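Local coordinates for uncharacterized protein (Corynebacterium diphtheriae NCTC 13129, PDB 3B4Q), which is of unknown function but forms an all-helical domain related to the C-terminal region of resuscitation-promoting factor Rpf1, at residues P8-D12 with V25-E30; E40-D45 with R74-F80; A50-L55 with I88-F92. All blocks are in the same frame, centred on the assembly; numbering follows the deposited sequence.

Contact 1: residues P8-D12 with V25-E30; sequences PTPRD and VAGAQE
The amide of Gln29 reads the first turn of a short helix with both of its polar atoms. Its OE1 accepts from the backbone N of Arg11 at 2.9 Å, with an N-H...O angle of 157° and the donor somewhat tilted from the carbonyl plane; NE2 gives a weak bond to Thr9 OG1 at 3.2 Å. The backbone N-H of Arg11 requires an acceptor and so identifies OE1, and the weak NE2 bond agrees with this. Gln29 gets there by swinging CG anti to the backbone N (chi1 -175°) and staying extended beyond it.

Thr9 is the N-cap of helix 10-13. Asp12 OD2 accepts from Thr9 N at 2.8 Å on its anti side, which is one half of a capping box, and Thr9 OG1 meets the same oxygen from above the carboxylate plane. The hydroxyl thus accepts from Gln29 while donating a hydrogen bond to Asp12 OD2.

Outward from this polar centre, the Arg11 side chain is less certain, being one of two modelled conformers. In this one its aliphatic part lies obliquely across the Gln29 amide, with Arg11 CD 3.3 Å from Gln29 NE2, and a bend at chi3 (89°) carries the guanidinium past Ala26, whose CB sits over one face, 3.6 Å from Arg11 NE. Deeper, Pro10 CB presses on Val25 CG1 at 3.4 Å, a tight fit.

Helix 10-13 thus rests on helix 19-35, while Pro10 also touches Thr39 and Ala43 of helix 39-56, and both Pro10 and Val25 meet Phe77 of helix 77-83.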
loop_
_atom_site.group_PDB
_atom_site.type_symbol
_atom_site.label_atom_id
_atom_site.label_comp_id
_atom_site.label_asym_id
_atom_site.label_seq_id
_atom_site.Cartn_x
_atom_site.Cartn_y
_atom_site.Cartn_z
ATOM N N PRO A 8 0.845 -12.465 8.153
ATOM C CA PRO A 8 1.524 -11.162 8.087
ATOM C C PRO A 8 0.524 -10.066 7.812
ATOM O O PRO A 8 -0.394 -10.234 6.978
ATOM C CB PRO A 8 2.477 -11.279 6.887
ATOM C CG PRO A 8 1.980 -12.433 6.122
ATOM C CD PRO A 8 1.240 -13.365 7.048
ATOM N N THR A 9 0.700 -8.964 8.519
ATOM C CA THR A 9 -0.123 -7.788 8.318
ATOM C C THR A 9 0.531 -6.900 7.241
ATOM O O THR A 9 1.698 -7.095 6.899
ATOM C CB THR A 9 -0.262 -6.970 9.611
ATOM O OG1 THR A 9 1.020 -6.468 9.983
ATOM C CG2 THR A 9 -0.802 -7.840 10.791
ATOM N N PRO A 10 -0.208 -5.936 6.688
ATOM C CA PRO A 10 0.438 -5.016 5.759
ATOM C C PRO A 10 1.734 -4.389 6.314
ATOM O O PRO A 10 2.706 -4.277 5.566
ATOM C CB PRO A 10 -0.642 -3.969 5.523
ATOM C CG PRO A 10 -1.929 -4.814 5.575
ATOM C CD PRO A 10 -1.668 -5.711 6.769
ATOM N N ARG A 11 1.770 -4.045 7.600
ATOM C CA ARG A 11 3.012 -3.504 8.178
ATOM C C ARG A 11 4.181 -4.474 8.075
ATOM O O ARG A 11 5.318 -4.043 7.852
ATOM C CB ARG A 11 2.799 -3.029 9.607
ATOM C CG ARG A 11 1.889 -1.851 9.658
ATOM C CD ARG A 11 1.517 -1.472 11.088
ATOM N NE ARG A 11 2.462 -0.528 11.667
ATOM C CZ ARG A 11 2.368 -0.044 12.905
ATOM N NH1 ARG A 11 3.279 0.818 13.363
ATOM N NH2 ARG A 11 1.355 -0.409 13.685
ATOM N N ASP A 12 3.912 -5.771 8.194
ATOM C CA ASP A 12 4.987 -6.786 8.052
ATOM C C ASP A 12 5.424 -6.880 6.599
ATOM O O ASP A 12 6.621 -7.016 6.307
ATOM C CB ASP A 12 4.496 -8.154 8.538
ATOM C CG ASP A 12 4.023 -8.112 9.976
ATOM O OD1 ASP A 12 4.778 -7.605 10.846
ATOM O OD2 ASP A 12 2.899 -8.597 10.250
ATOM N N VAL A 25 1.085 2.814 5.284
ATOM C CA VAL A 25 0.513 1.516 5.676
ATOM C C VAL A 25 0.206 1.457 7.198
ATOM O O VAL A 25 -0.858 0.964 7.609
ATOM C CB VAL A 25 1.439 0.371 5.196
ATOM C CG1 VAL A 25 1.009 -0.952 5.787
ATOM C CG2 VAL A 25 1.469 0.358 3.658
ATOM N N ALA A 26 1.113 2.000 8.002
ATOM C CA ALA A 26 0.892 2.026 9.464
ATOM C C ALA A 26 -0.416 2.771 9.811
ATOM O O ALA A 26 -1.192 2.319 10.668
ATOM C CB ALA A 26 2.047 2.715 10.177
ATOM N N GLY A 27 -0.600 3.946 9.195
ATOM C CA GLY A 27 -1.801 4.754 9.469
ATOM C C GLY A 27 -3.061 3.984 9.109
ATOM O O GLY A 27 -4.055 4.005 9.846
ATOM N N ALA A 28 -3.043 3.314 7.948
ATOM C CA ALA A 28 -4.217 2.548 7.522
ATOM C C ALA A 28 -4.487 1.396 8.479
ATOM O O ALA A 28 -5.629 1.149 8.849
ATOM C CB ALA A 28 -3.990 1.995 6.067
ATOM N N GLN A 29 -3.441 0.672 8.870
ATOM C CA GLN A 29 -3.626 -0.495 9.703
ATOM C C GLN A 29 -4.168 -0.085 11.061
ATOM O O GLN A 29 -5.071 -0.743 11.577
ATOM C CB GLN A 29 -2.293 -1.257 9.784
ATOM C CG GLN A 29 -2.356 -2.562 10.510
ATOM C CD GLN A 29 -1.142 -3.430 10.222
ATOM O OE1 GLN A 29 -0.726 -3.605 9.065
ATOM N NE2 GLN A 29 -0.604 -4.034 11.276
ATOM N N GLU A 30 -3.696 1.046 11.592
ATOM C CA GLU A 30 -4.125 1.572 12.900
ATOM C C GLU A 30 -5.608 1.944 12.830
ATOM O O GLU A 30 -6.431 1.526 13.700
ATOM C CB GLU A 30 -3.320 2.836 13.261
ATOM C CG GLU A 30 -1.829 2.611 13.637
ATOM C CD GLU A 30 -1.022 3.920 13.818
ATOM O OE1 GLU A 30 -1.417 5.025 13.311
ATOM O OE2 GLU A 30 0.027 3.836 14.485
#

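Contact 2: residues E40-D45 with R74-F80; sequences EELAVD and RTNFNGF
Glu40 reaches from helix 39-56 to the start of helix 77-83; in this all-helical fold, a side chain of one helix bonds to the N-terminal turn of another. There Asn76 is the N-cap, its OD1 accepting the capping bond from Gly79 N. Glu40 CB lies 3.6 Å from Thr75 O, CG runs by Phe77 CB, and CD comes within 4.0 Å of Phe77 N. At the tip, OE2 accepts from Phe77 N at 2.9 Å (N-H...O 162°), on the anti side of the carboxylate and close to its plane. The carboxylate thus serves one amide directly and a second, Asn78 N, through a water; its negative charge there would probably suit the helix dipole.

Farther along the helix, Val44 divides its branches between two aromatic rings. CG2 touches Phe77 CD1, whereas CG1, anti to the backbone N (chi1 168°), stands over the centre of the Phe80 ring, a CH-pi contact 3.9 Å from the centroid. Ala43 CB adds to the Phe77 side.

Asp45 and Arg74 meet through solvent, although Asp45 OD1 also bonds to Tyr70 OH of helix 64-72, and Arg74 NH1 to Gln71. One water donates to both Asp45 OD1 and Arg74 O and accepts from Arg74 NE at 2.9 Å, lying in the guanidinium plane.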
loop_
_atom_site.group_PDB
_atom_site.type_symbol
_atom_site.label_atom_id
_atom_site.label_comp_id
_atom_site.label_asym_id
_atom_site.label_seq_id
_atom_site.Cartn_x
_atom_site.Cartn_y
_atom_site.Cartn_z
ATOM N N GLU A 40 -6.532 -4.814 4.894
ATOM C CA GLU A 40 -5.819 -4.925 3.629
ATOM C C GLU A 40 -6.357 -3.915 2.623
ATOM O O GLU A 40 -5.596 -3.261 1.917
ATOM C CB GLU A 40 -5.859 -6.377 3.125
ATOM C CG GLU A 40 -4.941 -7.242 3.973
ATOM C CD GLU A 40 -4.600 -8.551 3.334
ATOM O OE1 GLU A 40 -4.567 -9.559 4.075
ATOM O OE2 GLU A 40 -4.353 -8.593 2.109
ATOM N N GLU A 41 -7.672 -3.769 2.558
ATOM C CA GLU A 41 -8.256 -2.849 1.597
ATOM C C GLU A 41 -7.837 -1.393 1.920
ATOM O O GLU A 41 -7.490 -0.608 1.018
ATOM C CB GLU A 41 -9.773 -2.982 1.609
ATOM C CG GLU A 41 -10.466 -2.002 0.755
ATOM C CD GLU A 41 -11.947 -2.316 0.618
ATOM O OE1 GLU A 41 -12.336 -3.500 0.805
ATOM O OE2 GLU A 41 -12.715 -1.374 0.303
ATOM N N LEU A 42 -7.899 -1.030 3.208
ATOM C CA LEU A 42 -7.500 0.310 3.592
ATOM C C LEU A 42 -6.009 0.558 3.310
ATOM O O LEU A 42 -5.601 1.636 2.853
ATOM C CB LEU A 42 -7.821 0.579 5.073
ATOM C CG LEU A 42 -8.938 1.549 5.490
ATOM C CD1 LEU A 42 -8.525 2.120 6.814
ATOM C CD2 LEU A 42 -9.101 2.709 4.507
ATOM N N ALA A 43 -5.184 -0.447 3.598
ATOM C CA ALA A 43 -3.751 -0.305 3.332
ATOM C C ALA A 43 -3.436 -0.175 1.829
ATOM O O ALA A 43 -2.566 0.621 1.419
ATOM C CB ALA A 43 -2.974 -1.468 3.952
ATOM N N VAL A 44 -4.104 -0.958 0.994
ATOM C CA VAL A 44 -3.959 -0.788 -0.455
ATOM C C VAL A 44 -4.352 0.647 -0.864
ATOM O O VAL A 44 -3.605 1.333 -1.581
ATOM C CB VAL A 44 -4.798 -1.849 -1.250
ATOM C CG1 VAL A 44 -4.880 -1.459 -2.751
ATOM C CG2 VAL A 44 -4.219 -3.271 -1.018
ATOM N N ASP A 45 -5.515 1.121 -0.394
ATOM C CA ASP A 45 -5.946 2.503 -0.735
ATOM C C ASP A 45 -4.912 3.565 -0.276
ATOM O O ASP A 45 -4.594 4.502 -1.022
ATOM C CB ASP A 45 -7.294 2.812 -0.119
ATOM C CG ASP A 45 -8.456 2.025 -0.763
ATOM O OD1 ASP A 45 -8.269 1.401 -1.846
ATOM O OD2 ASP A 45 -9.584 2.054 -0.170
ATOM N N ARG A 74 -7.303 -4.954 -5.283
ATOM C CA ARG A 74 -7.954 -3.995 -4.387
ATOM C C ARG A 74 -7.997 -4.516 -2.949
ATOM O O ARG A 74 -7.982 -3.718 -2.031
ATOM C CB ARG A 74 -9.373 -3.654 -4.886
ATOM C CG ARG A 74 -9.393 -2.898 -6.204
ATOM C CD ARG A 74 -9.004 -1.431 -6.019
ATOM N NE ARG A 74 -9.844 -0.748 -5.026
ATOM C CZ ARG A 74 -10.942 -0.054 -5.327
ATOM N NH1 ARG A 74 -11.345 0.058 -6.599
ATOM N NH2 ARG A 74 -11.647 0.523 -4.348
ATOM N N THR A 75 -8.051 -5.838 -2.760
ATOM C CA THR A 75 -8.271 -6.407 -1.416
ATOM C C THR A 75 -7.091 -7.252 -0.986
ATOM O O THR A 75 -7.101 -7.875 0.083
ATOM C CB THR A 75 -9.577 -7.275 -1.327
ATOM O OG1 THR A 75 -9.363 -8.507 -2.017
ATOM C CG2 THR A 75 -10.746 -6.569 -1.939
ATOM N N ASN A 76 -6.055 -7.271 -1.823
ATOM C CA ASN A 76 -4.953 -8.174 -1.622
ATOM C C ASN A 76 -3.668 -7.359 -1.427
ATOM O O ASN A 76 -3.009 -6.963 -2.406
ATOM C CB ASN A 76 -4.843 -9.116 -2.842
ATOM C CG ASN A 76 -3.637 -10.031 -2.789
ATOM O OD1 ASN A 76 -2.854 -10.076 -1.803
ATOM N ND2 ASN A 76 -3.455 -10.782 -3.900
ATOM N N PHE A 77 -3.347 -7.074 -0.159
ATOM C CA PHE A 77 -2.225 -6.157 0.103
ATOM C C PHE A 77 -0.882 -6.688 -0.427
ATOM O O PHE A 77 -0.126 -5.974 -1.116
ATOM C CB PHE A 77 -2.092 -5.694 1.554
ATOM C CG PHE A 77 -1.030 -4.654 1.691
ATOM C CD1 PHE A 77 -1.298 -3.315 1.345
ATOM C CD2 PHE A 77 0.277 -5.018 2.012
ATOM C CE1 PHE A 77 -0.303 -2.373 1.405
ATOM C CE2 PHE A 77 1.295 -4.072 2.067
ATOM C CZ PHE A 77 1.001 -2.744 1.760
ATOM N N ASN A 78 -0.567 -7.930 -0.086
ATOM C CA ASN A 78 0.720 -8.490 -0.532
ATOM C C ASN A 78 0.783 -8.457 -2.057
ATOM O O ASN A 78 1.809 -8.081 -2.624
ATOM C CB ASN A 78 0.876 -9.941 -0.035
ATOM C CG ASN A 78 2.186 -10.528 -0.456
ATOM O OD1 ASN A 78 2.259 -11.306 -1.427
ATOM N ND2 ASN A 78 3.241 -10.092 0.178
ATOM N N GLY A 79 -0.325 -8.805 -2.725
ATOM C CA GLY A 79 -0.321 -8.820 -4.189
ATOM C C GLY A 79 -0.109 -7.426 -4.751
ATOM O O GLY A 79 0.653 -7.228 -5.722
ATOM N N PHE A 80 -0.771 -6.443 -4.139
ATOM C CA PHE A 80 -0.651 -5.057 -4.618
ATOM C C PHE A 80 0.770 -4.534 -4.446
ATOM O O PHE A 80 1.346 -3.932 -5.360
ATOM C CB PHE A 80 -1.625 -4.173 -3.834
ATOM C CG PHE A 80 -1.477 -2.698 -4.132
ATOM C CD1 PHE A 80 -1.925 -2.164 -5.331
ATOM C CD2 PHE A 80 -0.845 -1.844 -3.206
ATOM C CE1 PHE A 80 -1.777 -0.806 -5.622
ATOM C CE2 PHE A 80 -0.699 -0.483 -3.499
ATOM C CZ PHE A 80 -1.180 0.034 -4.720
HETATM O O HOH W 1 -1.833 -9.477 1.978
HETATM O O HOH W 2 -8.989 -1.197 -2.250
HETATM O O HOH W 3 -11.803 1.667 -1.659
#

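Contact 3: residues A50-L55 with I88-F92; sequences AIKVRL and IDFIF
With CG anti to the backbone N (chi1 179°) and the chain bent at chi2 (88°), Arg54, described here in one of its two modelled conformers, turns alongside Ile91 and brings its guanidinium to the end of helix 85-91. This is the packing of two helices, with a side-chain hydrogen bond to a carbonyl at the C-terminal end of one of them: Arg54 NE donates to Ile91 O at 2.7 Å, the N-H...O angle being 145°, and NH2 adds a weak second bond to the same oxygen.

Phe92, the first residue to leave helical geometry, sets one face of its ring against this pair. Arg54 CG and Ile91 CG2 both lie over that face, offset toward the rim, and in this conformer Arg54 CD approaches Phe92 CE1 at 3.7 Å. Ile51 CG1 comes instead at the ring's edge.

Three aliphatic pairs, Ile51 with Ile88, Ile51 with Ile91 and Leu55 with Ile91, cross at about right angles. Ile66 of helix 64-72 touches both Ile51 and Ile91, while Pro20 and Val21 of helix 19-35 touch the Phe92 side chain. The methyl Ile91 CD1 is shared between two residues of helix 39-56, lying 3.8 Å from Ile51 CG2 and 3.9 Å from Leu55 CD1.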
loop_
_atom_site.group_PDB
_atom_site.type_symbol
_atom_site.label_atom_id
_atom_site.label_comp_id
_atom_site.label_asym_id
_atom_site.label_seq_id
_atom_site.Cartn_x
_atom_site.Cartn_y
_atom_site.Cartn_z
ATOM N N ALA A 50 -0.523 7.277 -1.577
ATOM C CA ALA A 50 0.820 7.802 -1.315
ATOM C C ALA A 50 1.640 7.883 -2.606
ATOM O O ALA A 50 2.395 8.836 -2.834
ATOM C CB ALA A 50 1.561 6.907 -0.295
ATOM N N ILE A 51 1.496 6.869 -3.445
ATOM C CA ILE A 51 2.174 6.851 -4.747
ATOM C C ILE A 51 1.693 8.042 -5.584
ATOM O O ILE A 51 2.502 8.753 -6.191
ATOM C CB ILE A 51 1.908 5.546 -5.490
ATOM C CG1 ILE A 51 2.549 4.373 -4.705
ATOM C CG2 ILE A 51 2.411 5.664 -6.968
ATOM C CD1 ILE A 51 2.044 2.960 -5.089
ATOM N N LYS A 52 0.380 8.253 -5.609
ATOM C CA LYS A 52 -0.190 9.400 -6.341
ATOM C C LYS A 52 0.337 10.747 -5.828
ATOM O O LYS A 52 0.726 11.611 -6.635
ATOM C CB LYS A 52 -1.729 9.347 -6.323
ATOM C CG LYS A 52 -2.271 8.189 -7.165
ATOM C CD LYS A 52 -3.763 8.337 -7.551
ATOM C CE LYS A 52 -4.636 8.374 -6.306
ATOM N NZ LYS A 52 -6.050 7.978 -6.559
ATOM N N VAL A 53 0.389 10.911 -4.508
ATOM C CA VAL A 53 0.894 12.135 -3.861
ATOM C C VAL A 53 2.354 12.400 -4.252
ATOM O O VAL A 53 2.732 13.538 -4.595
ATOM C CB VAL A 53 0.668 12.088 -2.305
ATOM C CG1 VAL A 53 1.457 13.173 -1.562
ATOM C CG2 VAL A 53 -0.838 12.238 -1.991
ATOM N N ARG A 54 3.164 11.348 -4.250
ATOM C CA ARG A 54 4.577 11.452 -4.585
ATOM C C ARG A 54 4.776 11.840 -6.057
ATOM O O ARG A 54 5.683 12.618 -6.404
ATOM C CB ARG A 54 5.253 10.122 -4.252
ATOM C CG ARG A 54 6.705 10.055 -4.569
ATOM C CD ARG A 54 7.561 10.539 -3.455
ATOM N NE ARG A 54 8.939 10.457 -3.896
ATOM C CZ ARG A 54 9.761 11.482 -4.005
ATOM N NH1 ARG A 54 9.361 12.696 -3.667
ATOM N NH2 ARG A 54 10.996 11.277 -4.432
ATOM N N LEU A 55 3.912 11.315 -6.924
ATOM C CA LEU A 55 3.965 11.607 -8.367
ATOM C C LEU A 55 3.410 12.975 -8.747
ATOM O O LEU A 55 3.889 13.596 -9.707
ATOM C CB LEU A 55 3.228 10.542 -9.167
ATOM C CG LEU A 55 3.942 9.203 -9.306
ATOM C CD1 LEU A 55 2.976 8.186 -9.805
ATOM C CD2 LEU A 55 5.147 9.327 -10.232
ATOM N N ILE A 88 7.428 1.470 -6.712
ATOM C CA ILE A 88 7.668 2.066 -5.396
ATOM C C ILE A 88 9.163 2.340 -5.200
ATOM O O ILE A 88 9.581 3.414 -4.714
ATOM C CB ILE A 88 7.102 1.133 -4.321
ATOM C CG1 ILE A 88 5.582 1.232 -4.366
ATOM C CG2 ILE A 88 7.670 1.528 -2.927
ATOM C CD1 ILE A 88 4.869 0.175 -3.533
ATOM N N ASP A 89 9.990 1.384 -5.617
ATOM C CA ASP A 89 11.432 1.537 -5.486
ATOM C C ASP A 89 11.915 2.766 -6.297
ATOM O O ASP A 89 12.794 3.500 -5.879
ATOM C CB ASP A 89 12.169 0.282 -5.990
ATOM C CG ASP A 89 12.072 -0.934 -5.031
ATOM O OD1 ASP A 89 11.589 -0.807 -3.872
ATOM O OD2 ASP A 89 12.521 -2.029 -5.460
ATOM N N PHE A 90 11.341 2.953 -7.472
ATOM C CA PHE A 90 11.695 4.092 -8.305
ATOM C C PHE A 90 11.165 5.414 -7.746
ATOM O O PHE A 90 11.915 6.374 -7.628
ATOM C CB PHE A 90 11.164 3.885 -9.720
ATOM C CG PHE A 90 11.363 5.100 -10.591
ATOM C CD1 PHE A 90 12.640 5.423 -11.036
ATOM C CD2 PHE A 90 10.294 5.914 -10.950
ATOM C CE1 PHE A 90 12.859 6.587 -11.833
ATOM C CE2 PHE A 90 10.507 7.080 -11.740
ATOM C CZ PHE A 90 11.784 7.389 -12.172
ATOM N N ILE A 91 9.872 5.441 -7.406
ATOM C CA ILE A 91 9.172 6.693 -7.075
ATOM C C ILE A 91 9.649 7.213 -5.727
ATOM O O ILE A 91 9.713 8.421 -5.495
ATOM C CB ILE A 91 7.643 6.449 -7.116
ATOM C CG1 ILE A 91 7.210 6.238 -8.588
ATOM C CG2 ILE A 91 6.837 7.575 -6.409
ATOM C CD1 ILE A 91 5.785 5.714 -8.767
ATOM N N PHE A 92 10.013 6.321 -4.829
ATOM C CA PHE A 92 10.432 6.747 -3.495
ATOM C C PHE A 92 11.947 6.784 -3.268
ATOM O O PHE A 92 12.370 7.029 -2.143
ATOM C CB PHE A 92 9.743 5.906 -2.407
ATOM C CG PHE A 92 8.286 6.202 -2.259
ATOM C CD1 PHE A 92 7.858 7.305 -1.532
ATOM C CD2 PHE A 92 7.333 5.404 -2.881
ATOM C CE1 PHE A 92 6.497 7.588 -1.414
ATOM C CE2 PHE A 92 5.987 5.668 -2.762
ATOM C CZ PHE A 92 5.566 6.788 -2.031
#

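How the contacts relate
From the N terminus, contact 1 closes the first and shortest loop, laying helix 10-13 on helix 19-35 before the chain enters helix 39-56; it stands in series with the other two. That long helix then serves both: its first half meets 74-80 in contact 2, closing a loop of 28 residues, and its last turns meet 88-92 in contact 3, closing one of 32. These two cross along the sequence, since 50-55 falls inside the loop of contact 2 and 88-92 beyond it, and they lie on opposite sides of the chain's centre, about 16 Å apart between centres. Contacts 1 and 2 touch, through Ala28 against Ala43. Contact 3 ties down the C-terminal end of the domain.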